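Local coordinates for malonyl CoA-acyl carrier protein transacylase (Mycobacterium tuberculosis, PDB 2QC3) that transfers the malonyl group from malonyl-CoA to holo acyl carrier protein, a step that supplies fatty acid biosynthesis with its extender unit, at residues 10-15 with 62-67; 69-74 with 267-272; 94-99 with 103-108; 274-279 with 286-291. All coordinates share one frame; numbering follows the deposited sequence.

How the contacts relate
Helix 57-77 is the shared support of contact 1 and contact 2, whose centres lie about 11 Å apart; Pro271 of contact 2 packs against Ile64 and Ala67 of contact 1. Contact 3 is reached from the same helix: Val65 rests on Ile96 and Ala97, and Leu69 on Ala97 and Ala107. Contact 4 adjoins contact 2 (centres about 13 Å apart), where strands 263-268 and 288-290 are neighbours in one parallel sheet and Glu268 N probably bonds to Arg289 O. Contact 1 lies nearest the active site: the side chain of Gln10 is about 6 Å from that of Ser92 and about 7 Å from that of His195, both assigned by similarity.

Contact 1: 10-15 with 62-67; sequences QGSQTE and PLIVAA
Ile64 reaches from helix 57-77 to the loop of residues 10-13, the last four of the Gly-Gln-Gly-Ser-Gln sequence (9-13) that follows the first strand in FabD-type malonyl transferases; Gln10, Ser12 and Gln13 are the ones that touch it. The isoleucine can be followed outward. Its CB carries two branches that divide the work. CG2 leaves the contact and packs against Pro271, whereas CG1, placed beside the backbone N (chi1 -69°), heads for the loop and meets Gln13 CB at 3.9 Å. One bond further, CD1 meets several loop atoms: it lies 3.5 Å from Gln10 CA and 4.2 Å from Gln10 CG, while Ser12 OG stands at 4.4 Å.

The loop has its own internal brace. Gly11 has a positive phi of 103°. The side chain of Gln13 is bent at chi2 (-68°), and this brings its amide oxygen to the backbone N of Gly11. The polar ends of the other two side chains are satisfied elsewhere: Gln10 OE1 pairs with Thr57 OG1, and Ser12 OG with Gly9 O. Gln10 crosses Ile64 at about a right angle, and its side chain lies about 3 Å from a bound acetic acid molecule, probably from the crystallisation liquor, which is consistent with a place near the active site. Gly11 N gives its hydrogen to a lone pair of Gln13 OE1 in the carbonyl plane at 2.8 Å, and the same oxygen touches Ile64 CD1 at 3.2 Å.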
loop_
_atom_site.group_PDB
_atom_site.type_symbol
_atom_site.label_atom_id
_atom_site.label_comp_id
_atom_site.label_asym_id
_atom_site.label_seq_id
_atom_site.Cartn_x
_atom_site.Cartn_y
_atom_site.Cartn_z
ATOM N N GLN A 10 2.697 -1.829 3.345
ATOM C CA GLN A 10 3.628 -2.441 4.293
ATOM C C GLN A 10 2.961 -3.345 5.324
ATOM O O GLN A 10 1.770 -3.206 5.622
ATOM C CB GLN A 10 4.449 -1.368 5.019
ATOM C CG GLN A 10 5.345 -0.534 4.115
ATOM C CD GLN A 10 6.205 0.458 4.894
ATOM O OE1 GLN A 10 7.077 0.070 5.672
ATOM N NE2 GLN A 10 5.962 1.742 4.682
ATOM N N GLY A 11 3.749 -4.269 5.867
ATOM C CA GLY A 11 3.244 -5.194 6.863
ATOM C C GLY A 11 2.988 -6.574 6.295
ATOM O O GLY A 11 2.812 -7.537 7.039
ATOM N N SER A 12 2.978 -6.677 4.971
ATOM C CA SER A 12 2.731 -7.949 4.308
ATOM C C SER A 12 4.000 -8.616 3.780
ATOM O O SER A 12 4.008 -9.818 3.506
ATOM C CB SER A 12 1.741 -7.743 3.161
ATOM O OG SER A 12 2.148 -6.668 2.330
ATOM N N GLN A 13 5.074 -7.844 3.646
ATOM C CA GLN A 13 6.329 -8.388 3.141
ATOM C C GLN A 13 6.856 -9.538 3.997
ATOM O O GLN A 13 6.727 -9.525 5.219
ATOM C CB GLN A 13 7.391 -7.287 3.042
ATOM C CG GLN A 13 7.890 -6.722 4.368
ATOM C CD GLN A 13 6.844 -5.931 5.120
ATOM O OE1 GLN A 13 5.959 -5.324 4.524
ATOM N NE2 GLN A 13 6.954 -5.917 6.445
ATOM N N THR A 14 7.446 -10.531 3.339
ATOM C CA THR A 14 8.007 -11.699 4.015
ATOM C C THR A 14 9.219 -12.213 3.242
ATOM O O THR A 14 9.282 -12.082 2.019
ATOM C CB THR A 14 6.974 -12.845 4.115
ATOM O OG1 THR A 14 6.519 -13.197 2.802
ATOM C CG2 THR A 14 5.785 -12.423 4.959
ATOM N N GLU A 15 10.180 -12.799 3.951
ATOM C CA GLU A 15 11.375 -13.324 3.299
ATOM C C GLU A 15 11.022 -14.308 2.185
ATOM O O GLU A 15 10.073 -15.087 2.303
ATOM C CB GLU A 15 12.300 -13.987 4.330
ATOM C CG GLU A 15 11.620 -14.984 5.254
ATOM C CD GLU A 15 12.550 -15.486 6.352
ATOM O OE1 GLU A 15 13.020 -14.664 7.172
ATOM O OE2 GLU A 15 12.814 -16.707 6.393
ATOM N N PRO A 62 9.950 -0.561 -1.681
ATOM C CA PRO A 62 10.198 -0.884 -3.089
ATOM C C PRO A 62 10.062 -2.382 -3.358
ATOM O O PRO A 62 9.713 -2.797 -4.458
ATOM C CB PRO A 62 11.624 -0.379 -3.311
ATOM C CG PRO A 62 12.259 -0.616 -1.980
ATOM C CD PRO A 62 11.196 -0.143 -1.016
ATOM N N LEU A 63 10.339 -3.184 -2.338
ATOM C CA LEU A 63 10.251 -4.633 -2.452
ATOM C C LEU A 63 8.792 -5.040 -2.649
ATOM O O LEU A 63 8.474 -5.863 -3.512
ATOM C CB LEU A 63 10.825 -5.280 -1.189
ATOM C CG LEU A 63 11.118 -6.783 -1.191
ATOM C CD1 LEU A 63 12.089 -7.127 -2.316
ATOM C CD2 LEU A 63 11.705 -7.175 0.164
ATOM N N ILE A 64 7.903 -4.453 -1.851
ATOM C CA ILE A 64 6.479 -4.744 -1.961
ATOM C C ILE A 64 5.939 -4.313 -3.321
ATOM O O ILE A 64 5.186 -5.055 -3.955
ATOM C CB ILE A 64 5.674 -4.044 -0.847
ATOM C CG1 ILE A 64 6.006 -4.688 0.500
ATOM C CG2 ILE A 64 4.166 -4.150 -1.124
ATOM C CD1 ILE A 64 5.468 -3.925 1.692
ATOM N N VAL A 65 6.319 -3.118 -3.767
ATOM C CA VAL A 65 5.876 -2.620 -5.063
ATOM C C VAL A 65 6.436 -3.521 -6.161
ATOM O O VAL A 65 5.748 -3.817 -7.137
ATOM C CB VAL A 65 6.338 -1.148 -5.304
ATOM C CG1 VAL A 65 6.090 -0.749 -6.755
ATOM C CG2 VAL A 65 5.573 -0.204 -4.381
ATOM N N ALA A 66 7.682 -3.968 -5.994
ATOM C CA ALA A 66 8.317 -4.845 -6.983
ATOM C C ALA A 66 7.550 -6.169 -7.114
ATOM O O ALA A 66 7.293 -6.640 -8.220
ATOM C CB ALA A 66 9.780 -5.120 -6.591
ATOM N N ALA A 67 7.192 -6.762 -5.982
ATOM C CA ALA A 67 6.451 -8.020 -5.977
ATOM C C ALA A 67 5.111 -7.815 -6.676
ATOM O O ALA A 67 4.685 -8.637 -7.497
ATOM C CB ALA A 67 6.220 -8.484 -4.549
#

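Contact 2: 69-74 with 267-272; sequences LLAHQE and VEFPPA
Phe269 turns its CG away from its own carbonyl carbon and beside the backbone N (chi1 -74°), which swings the ring onto the flank of the helix at Ala71 and His72. On the helix, His72 CG lies anti to the backbone N (chi1 166°); its imidazole is led away and only the base of the side chain meets the phenyl ring. Accordingly Phe269 CE2 lies 3.8 Å from His72 CA and 3.9 Å from His72 CB, with the backbone N of His72 in the ring plane at its edge. Ala71 approaches the same ring obliquely, its CB 4.0 Å from Phe269 CD2. That methyl also meets the next residue, since Ala71 CB is 3.8 Å from Pro270 CG. One methyl therefore touches both the phenyl and the pyrrolidine ring. Just beyond, a cis peptide precedes Pro271, in the loop after strand 263-268. The ring of Phe269 is also met by Leu5 of strand 2-7 and by Thr68 and Leu75 of helix 57-77, so the helix packs on the loop that follows strand 263-268, beside strand 2-7, while helix 27-37 touches Leu69 and Leu70 through Trp34.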
loop_
_atom_site.group_PDB
_atom_site.type_symbol
_atom_site.label_atom_id
_atom_site.label_comp_id
_atom_site.label_asym_id
_atom_site.label_seq_id
_atom_site.Cartn_x
_atom_site.Cartn_y
_atom_site.Cartn_z
ATOM N N LEU A 69 4.185 -5.518 -8.946
ATOM C CA LEU A 69 4.295 -5.296 -10.373
ATOM C C LEU A 69 4.768 -6.513 -11.163
ATOM O O LEU A 69 4.420 -6.655 -12.331
ATOM C CB LEU A 69 5.173 -4.066 -10.637
ATOM C CG LEU A 69 4.602 -2.820 -9.929
ATOM C CD1 LEU A 69 5.400 -1.571 -10.304
ATOM C CD2 LEU A 69 3.124 -2.648 -10.307
ATOM N N LEU A 70 5.557 -7.389 -10.551
ATOM C CA LEU A 70 5.993 -8.594 -11.263
ATOM C C LEU A 70 4.733 -9.368 -11.639
ATOM O O LEU A 70 4.586 -9.832 -12.773
ATOM C CB LEU A 70 6.872 -9.477 -10.376
ATOM C CG LEU A 70 8.331 -9.080 -10.163
ATOM C CD1 LEU A 70 8.956 -10.030 -9.159
ATOM C CD2 LEU A 70 9.085 -9.125 -11.490
ATOM N N ALA A 71 3.823 -9.483 -10.675
ATOM C CA ALA A 71 2.564 -10.188 -10.870
ATOM C C ALA A 71 1.736 -9.474 -11.924
ATOM O O ALA A 71 1.149 -10.107 -12.805
ATOM C CB ALA A 71 1.797 -10.257 -9.559
ATOM N N HIS A 72 1.684 -8.151 -11.827
ATOM C CA HIS A 72 0.935 -7.363 -12.791
ATOM C C HIS A 72 1.550 -7.495 -14.176
ATOM O O HIS A 72 0.838 -7.551 -15.179
ATOM C CB HIS A 72 0.926 -5.888 -12.411
ATOM C CG HIS A 72 0.466 -4.998 -13.521
ATOM N ND1 HIS A 72 -0.842 -4.975 -13.961
ATOM C CD2 HIS A 72 1.146 -4.137 -14.315
ATOM C CE1 HIS A 72 -0.946 -4.135 -14.976
ATOM N NE2 HIS A 72 0.245 -3.614 -15.211
ATOM N N GLN A 73 2.878 -7.514 -14.220
ATOM C CA GLN A 73 3.602 -7.638 -15.475
ATOM C C GLN A 73 3.218 -8.940 -16.154
ATOM O O GLN A 73 2.881 -8.961 -17.337
ATOM C CB GLN A 73 5.110 -7.628 -15.224
ATOM C CG GLN A 73 5.677 -6.283 -14.825
ATOM C CD GLN A 73 5.467 -5.237 -15.889
ATOM O OE1 GLN A 73 4.334 -4.868 -16.198
ATOM N NE2 GLN A 73 6.562 -4.752 -16.463
ATOM N N GLU A 74 3.272 -10.030 -15.394
ATOM C CA GLU A 74 2.934 -11.338 -15.929
ATOM C C GLU A 74 1.466 -11.377 -16.312
ATOM O O GLU A 74 1.094 -11.962 -17.327
ATOM C CB GLU A 74 3.233 -12.429 -14.902
ATOM C CG GLU A 74 2.974 -13.834 -15.418
ATOM C CD GLU A 74 3.784 -14.172 -16.662
ATOM O OE1 GLU A 74 3.594 -15.278 -17.202
ATOM O OE2 GLU A 74 4.608 -13.341 -17.103
ATOM N N VAL A 267 -9.402 -8.861 -6.727
ATOM C CA VAL A 267 -8.106 -9.489 -6.894
ATOM C C VAL A 267 -7.093 -8.684 -6.095
ATOM O O VAL A 267 -6.934 -7.477 -6.308
ATOM C CB VAL A 267 -7.663 -9.514 -8.377
ATOM C CG1 VAL A 267 -6.314 -10.217 -8.501
ATOM C CG2 VAL A 267 -8.714 -10.214 -9.228
ATOM N N GLU A 268 -6.434 -9.344 -5.152
ATOM C CA GLU A 268 -5.421 -8.679 -4.352
ATOM C C GLU A 268 -4.087 -9.206 -4.825
ATOM O O GLU A 268 -3.877 -10.421 -4.912
ATOM C CB GLU A 268 -5.606 -8.961 -2.854
ATOM C CG GLU A 268 -4.395 -8.571 -1.995
ATOM C CD GLU A 268 -4.703 -8.480 -0.504
ATOM O OE1 GLU A 268 -5.601 -9.196 -0.018
ATOM O OE2 GLU A 268 -4.032 -7.691 0.190
ATOM N N PHE A 269 -3.197 -8.283 -5.157
ATOM C CA PHE A 269 -1.872 -8.634 -5.639
ATOM C C PHE A 269 -0.927 -8.945 -4.484
ATOM O O PHE A 269 -1.185 -8.569 -3.342
ATOM C CB PHE A 269 -1.306 -7.485 -6.472
ATOM C CG PHE A 269 -1.937 -7.347 -7.819
ATOM C CD1 PHE A 269 -3.255 -6.934 -7.945
ATOM C CD2 PHE A 269 -1.215 -7.646 -8.970
ATOM C CE1 PHE A 269 -3.847 -6.823 -9.192
ATOM C CE2 PHE A 269 -1.802 -7.536 -10.224
ATOM C CZ PHE A 269 -3.118 -7.124 -10.334
ATOM N N PRO A 270 0.166 -9.672 -4.764
ATOM C CA PRO A 270 1.137 -10.012 -3.720
ATOM C C PRO A 270 2.034 -8.824 -3.367
ATOM O O PRO A 270 2.183 -7.894 -4.153
ATOM C CB PRO A 270 1.928 -11.163 -4.346
ATOM C CG PRO A 270 1.878 -10.848 -5.799
ATOM C CD PRO A 270 0.426 -10.458 -5.985
ATOM N N PRO A 271 2.615 -8.829 -2.160
ATOM C CA PRO A 271 2.428 -9.898 -1.176
ATOM C C PRO A 271 1.048 -9.769 -0.535
ATOM O O PRO A 271 0.820 -8.894 0.294
ATOM C CB PRO A 271 3.563 -9.653 -0.187
ATOM C CG PRO A 271 3.725 -8.158 -0.231
ATOM C CD PRO A 271 3.635 -7.865 -1.707
ATOM N N ALA A 272 0.129 -10.638 -0.945
ATOM C CA ALA A 272 -1.237 -10.634 -0.435
ATOM C C ALA A 272 -1.275 -10.357 1.063
ATOM O O ALA A 272 -0.518 -10.948 1.836
ATOM C CB ALA A 272 -1.904 -11.969 -0.732
#

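Contact 3: 94-99 with 103-108; sequences GEIAAY and GVIAAD
Tyr99 O accepts the backbone N-H of Val104 at 2.8 Å, with a fairly straight N-H...O angle of 155° and the donor tilted 28° from the carbonyl plane. Gly103 N is close to the same oxygen but badly angled for a bond, whereas Val104 CB presses on it at 3.5 Å. The bond is part of a Schellman motif that ends helix 94-101; Gly103, whose positive phi (73°) suits the turn, is the C-prime residue. Gly94, at the other end of the segment, fits the GxSxG pattern of a nucleophile elbow that would carry Ser92. After the turn, apolar side chains pack against Ile96 and Tyr99. Val104 lies alongside Tyr99, pointing the same way, so that its CG1 meets Tyr99 CD2 at 4.0 Å. Ile105 also points at the helix: CG1 sits between the backbone N and the carbonyl carbon, and CD1 ends 3.9 Å from Tyr99 CB and 4.0 Å from Ile96 CG2. The same methyl lies 3.6 Å from Ile96 O. The far end of Tyr99 is held outside the segments, its OH paired with Ala237 O, while Met238 of helix 234-243 touches Tyr99, Val104 and Ile105.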
loop_
_atom_site.group_PDB
_atom_site.type_symbol
_atom_site.label_atom_id
_atom_site.label_comp_id
_atom_site.label_asym_id
_atom_site.label_seq_id
_atom_site.Cartn_x
_atom_site.Cartn_y
_atom_site.Cartn_z
ATOM N N GLY A 94 1.236 0.827 -1.335
ATOM C CA GLY A 94 0.601 0.100 -2.425
ATOM C C GLY A 94 0.052 1.027 -3.494
ATOM O O GLY A 94 -0.148 0.624 -4.636
ATOM N N GLU A 95 -0.206 2.277 -3.141
ATOM C CA GLU A 95 -0.707 3.214 -4.144
ATOM C C GLU A 95 0.248 3.383 -5.327
ATOM O O GLU A 95 -0.192 3.562 -6.461
ATOM C CB GLU A 95 -0.982 4.580 -3.525
ATOM C CG GLU A 95 -2.139 4.582 -2.544
ATOM C CD GLU A 95 -2.818 5.925 -2.476
ATOM O OE1 GLU A 95 -4.025 5.995 -2.796
ATOM O OE2 GLU A 95 -2.141 6.912 -2.112
ATOM N N ILE A 96 1.553 3.331 -5.073
ATOM C CA ILE A 96 2.522 3.493 -6.160
ATOM C C ILE A 96 2.358 2.366 -7.174
ATOM O O ILE A 96 2.400 2.596 -8.383
ATOM C CB ILE A 96 3.982 3.523 -5.625
ATOM C CG1 ILE A 96 4.218 4.830 -4.850
ATOM C CG2 ILE A 96 4.964 3.425 -6.777
ATOM C CD1 ILE A 96 5.581 4.924 -4.170
ATOM N N ALA A 97 2.165 1.150 -6.672
ATOM C CA ALA A 97 1.960 -0.010 -7.530
ATOM C C ALA A 97 0.616 0.153 -8.244
ATOM O O ALA A 97 0.499 -0.126 -9.442
ATOM C CB ALA A 97 1.971 -1.291 -6.692
ATOM N N ALA A 98 -0.392 0.615 -7.510
ATOM C CA ALA A 98 -1.721 0.837 -8.086
ATOM C C ALA A 98 -1.630 1.832 -9.240
ATOM O O ALA A 98 -2.300 1.675 -10.266
ATOM C CB ALA A 98 -2.680 1.364 -7.026
ATOM N N TYR A 99 -0.805 2.862 -9.067
ATOM C CA TYR A 99 -0.627 3.873 -10.103
ATOM C C TYR A 99 -0.043 3.250 -11.363
ATOM O O TYR A 99 -0.473 3.560 -12.474
ATOM C CB TYR A 99 0.292 4.992 -9.604
ATOM C CG TYR A 99 -0.422 6.063 -8.824
ATOM C CD1 TYR A 99 -1.463 5.741 -7.955
ATOM C CD2 TYR A 99 -0.050 7.404 -8.944
ATOM C CE1 TYR A 99 -2.115 6.717 -7.226
ATOM C CE2 TYR A 99 -0.700 8.397 -8.211
ATOM C CZ TYR A 99 -1.730 8.045 -7.358
ATOM O OH TYR A 99 -2.388 9.007 -6.632
ATOM N N GLY A 103 -1.657 2.540 -15.147
ATOM C CA GLY A 103 -0.964 3.239 -16.217
ATOM C C GLY A 103 -0.499 4.671 -16.013
ATOM O O GLY A 103 -0.147 5.348 -16.978
ATOM N N VAL A 104 -0.469 5.143 -14.773
ATOM C CA VAL A 104 -0.033 6.508 -14.522
ATOM C C VAL A 104 1.483 6.628 -14.596
ATOM O O VAL A 104 2.008 7.637 -15.063
ATOM C CB VAL A 104 -0.535 6.995 -13.149
ATOM C CG1 VAL A 104 0.051 8.362 -12.820
ATOM C CG2 VAL A 104 -2.052 7.072 -13.169
ATOM N N ILE A 105 2.183 5.591 -14.142
ATOM C CA ILE A 105 3.642 5.581 -14.148
ATOM C C ILE A 105 4.189 4.222 -14.577
ATOM O O ILE A 105 3.532 3.196 -14.395
ATOM C CB ILE A 105 4.211 5.907 -12.740
ATOM C CG1 ILE A 105 3.619 4.946 -11.706
ATOM C CG2 ILE A 105 3.906 7.355 -12.369
ATOM C CD1 ILE A 105 4.110 5.190 -10.279
ATOM N N ALA A 106 5.397 4.222 -15.140
ATOM C CA ALA A 106 6.049 2.989 -15.582
ATOM C C ALA A 106 6.474 2.181 -14.362
ATOM O O ALA A 106 6.734 2.749 -13.304
ATOM C CB ALA A 106 7.272 3.319 -16.448
ATOM N N ALA A 107 6.550 0.859 -14.515
ATOM C CA ALA A 107 6.929 -0.026 -13.416
ATOM C C ALA A 107 8.313 0.275 -12.839
ATOM O O ALA A 107 8.498 0.273 -11.621
ATOM C CB ALA A 107 6.865 -1.489 -13.867
ATOM N N ASP A 108 9.284 0.524 -13.709
ATOM C CA ASP A 108 10.628 0.821 -13.238
ATOM C C ASP A 108 10.628 2.119 -12.436
ATOM O O ASP A 108 11.279 2.207 -11.396
ATOM C CB ASP A 108 11.609 0.891 -14.418
ATOM C CG ASP A 108 11.318 2.035 -15.370
ATOM O OD1 ASP A 108 10.136 2.386 -15.567
ATOM O OD2 ASP A 108 12.288 2.575 -15.940
#

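Contact 4: 274-279 with 286-291; sequences TLSGIA and VPARAV
Ser276, in the first turn of helix 275-282, and Ala288, at the start of strand 288-290, bring their backbones to a closest CA-CA separation of 6.2 Å. Each directs its CB at the other, and the two CB atoms meet at 4.3 Å, a light touch between small side chains; the two segments together bury 89 Å². Ser276 OG, set beside its own backbone N (chi1 -71°), comes no nearer than 4.2 Å to Arg289 O. The hydroxyl has a better partner in the hydrogen bond it makes with Glu268 OE1. The two segments belong to a beta-alpha-beta unit, in which the chain leaves strand 263-268, passes through the helix and returns as strand 288-290, parallel to the first and at the outer end of the sheet. Glu268 closes the start of this crossover. While OE1 holds Ser276, OE2 takes the N-H of Gly273 and, more weakly, that of Leu275, so a carboxylate sits at the N-terminal end of the helix, where the helix dipole would probably favour its negative charge. On the strand, alternation separates the neighbours of this pair. Ala288 faces the helix and also packs on Ile266, whereas Arg289 starts out from the other side of the strand, and its guanidinium NH2 makes a salt bridge with Glu299 OE2.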
loop_
_atom_site.group_PDB
_atom_site.type_symbol
_atom_site.label_atom_id
_atom_site.label_comp_id
_atom_site.label_asym_id
_atom_site.label_seq_id
_atom_site.Cartn_x
_atom_site.Cartn_y
_atom_site.Cartn_z
ATOM N N THR A 274 -4.344 -8.236 3.781
ATOM C CA THR A 274 -5.685 -8.309 4.342
ATOM C C THR A 274 -6.700 -7.471 3.564
ATOM O O THR A 274 -7.861 -7.387 3.953
ATOM C CB THR A 274 -5.686 -7.821 5.808
ATOM O OG1 THR A 274 -5.317 -6.435 5.846
ATOM C CG2 THR A 274 -4.683 -8.623 6.644
ATOM N N LEU A 275 -6.275 -6.856 2.468
ATOM C CA LEU A 275 -7.191 -6.018 1.692
ATOM C C LEU A 275 -8.398 -6.796 1.176
ATOM O O LEU A 275 -9.521 -6.295 1.191
ATOM C CB LEU A 275 -6.454 -5.358 0.519
ATOM C CG LEU A 275 -5.224 -4.537 0.914
ATOM C CD1 LEU A 275 -4.693 -3.779 -0.308
ATOM C CD2 LEU A 275 -5.596 -3.571 2.035
ATOM N N SER A 276 -8.157 -8.017 0.714
ATOM C CA SER A 276 -9.229 -8.858 0.209
ATOM C C SER A 276 -10.314 -9.031 1.272
ATOM O O SER A 276 -11.499 -8.826 1.003
ATOM C CB SER A 276 -8.673 -10.227 -0.194
ATOM O OG SER A 276 -7.888 -10.139 -1.364
ATOM N N GLY A 277 -9.895 -9.408 2.477
ATOM C CA GLY A 277 -10.828 -9.607 3.572
ATOM C C GLY A 277 -11.569 -8.333 3.942
ATOM O O GLY A 277 -12.773 -8.359 4.201
ATOM N N ILE A 278 -10.852 -7.215 3.986
ATOM C CA ILE A 278 -11.488 -5.947 4.311
ATOM C C ILE A 278 -12.504 -5.610 3.222
ATOM O O ILE A 278 -13.634 -5.249 3.524
ATOM C CB ILE A 278 -10.452 -4.793 4.423
ATOM C CG1 ILE A 278 -9.748 -4.840 5.779
ATOM C CG2 ILE A 278 -11.156 -3.452 4.311
ATOM C CD1 ILE A 278 -9.222 -6.197 6.168
ATOM N N ALA A 279 -12.097 -5.754 1.961
ATOM C CA ALA A 279 -12.967 -5.460 0.825
ATOM C C ALA A 279 -14.210 -6.352 0.779
ATOM O O ALA A 279 -15.268 -5.922 0.312
ATOM C CB ALA A 279 -12.189 -5.591 -0.474
ATOM N N VAL A 286 -19.207 -11.028 -3.349
ATOM C CA VAL A 286 -18.192 -10.846 -4.377
ATOM C C VAL A 286 -16.994 -11.747 -4.106
ATOM O O VAL A 286 -16.360 -11.656 -3.059
ATOM C CB VAL A 286 -17.698 -9.379 -4.424
ATOM C CG1 VAL A 286 -16.698 -9.198 -5.564
ATOM C CG2 VAL A 286 -18.882 -8.437 -4.586
ATOM N N PRO A 287 -16.670 -12.638 -5.050
ATOM C CA PRO A 287 -15.526 -13.530 -4.853
ATOM C C PRO A 287 -14.202 -12.770 -4.902
ATOM O O PRO A 287 -14.045 -11.814 -5.668
ATOM C CB PRO A 287 -15.667 -14.526 -5.998
ATOM C CG PRO A 287 -16.295 -13.694 -7.083
ATOM C CD PRO A 287 -17.347 -12.918 -6.329
ATOM N N ALA A 288 -13.256 -13.197 -4.074
ATOM C CA ALA A 288 -11.947 -12.567 -4.013
ATOM C C ALA A 288 -10.860 -13.586 -4.334
ATOM O O ALA A 288 -11.035 -14.788 -4.123
ATOM C CB ALA A 288 -11.719 -11.977 -2.630
ATOM N N ARG A 289 -9.740 -13.098 -4.849
ATOM C CA ARG A 289 -8.616 -13.952 -5.193
ATOM C C ARG A 289 -7.329 -13.348 -4.648
ATOM O O ARG A 289 -6.989 -12.203 -4.954
ATOM C CB ARG A 289 -8.514 -14.109 -6.712
ATOM C CG ARG A 289 -9.616 -14.961 -7.331
ATOM C CD ARG A 289 -9.505 -16.419 -6.897
ATOM N NE ARG A 289 -10.515 -17.260 -7.535
ATOM C CZ ARG A 289 -10.642 -18.569 -7.333
ATOM N NH1 ARG A 289 -9.819 -19.202 -6.505
ATOM N NH2 ARG A 289 -11.595 -19.248 -7.959
ATOM N N ALA A 290 -6.628 -14.124 -3.831
ATOM C CA ALA A 290 -5.373 -13.694 -3.235
ATOM C C ALA A 290 -4.220 -14.225 -4.071
ATOM O O ALA A 290 -3.921 -15.418 -4.034
ATOM C CB ALA A 290 -5.266 -14.220 -1.809
ATOM N N VAL A 291 -3.578 -13.344 -4.829
ATOM C CA VAL A 291 -2.467 -13.758 -5.673
ATOM C C VAL A 291 -1.166 -13.867 -4.892
ATOM O O VAL A 291 -0.573 -12.863 -4.500
ATOM C CB VAL A 291 -2.262 -12.782 -6.845
ATOM C CG1 VAL A 291 -1.089 -13.239 -7.707
ATOM C CG2 VAL A 291 -3.528 -12.700 -7.674
#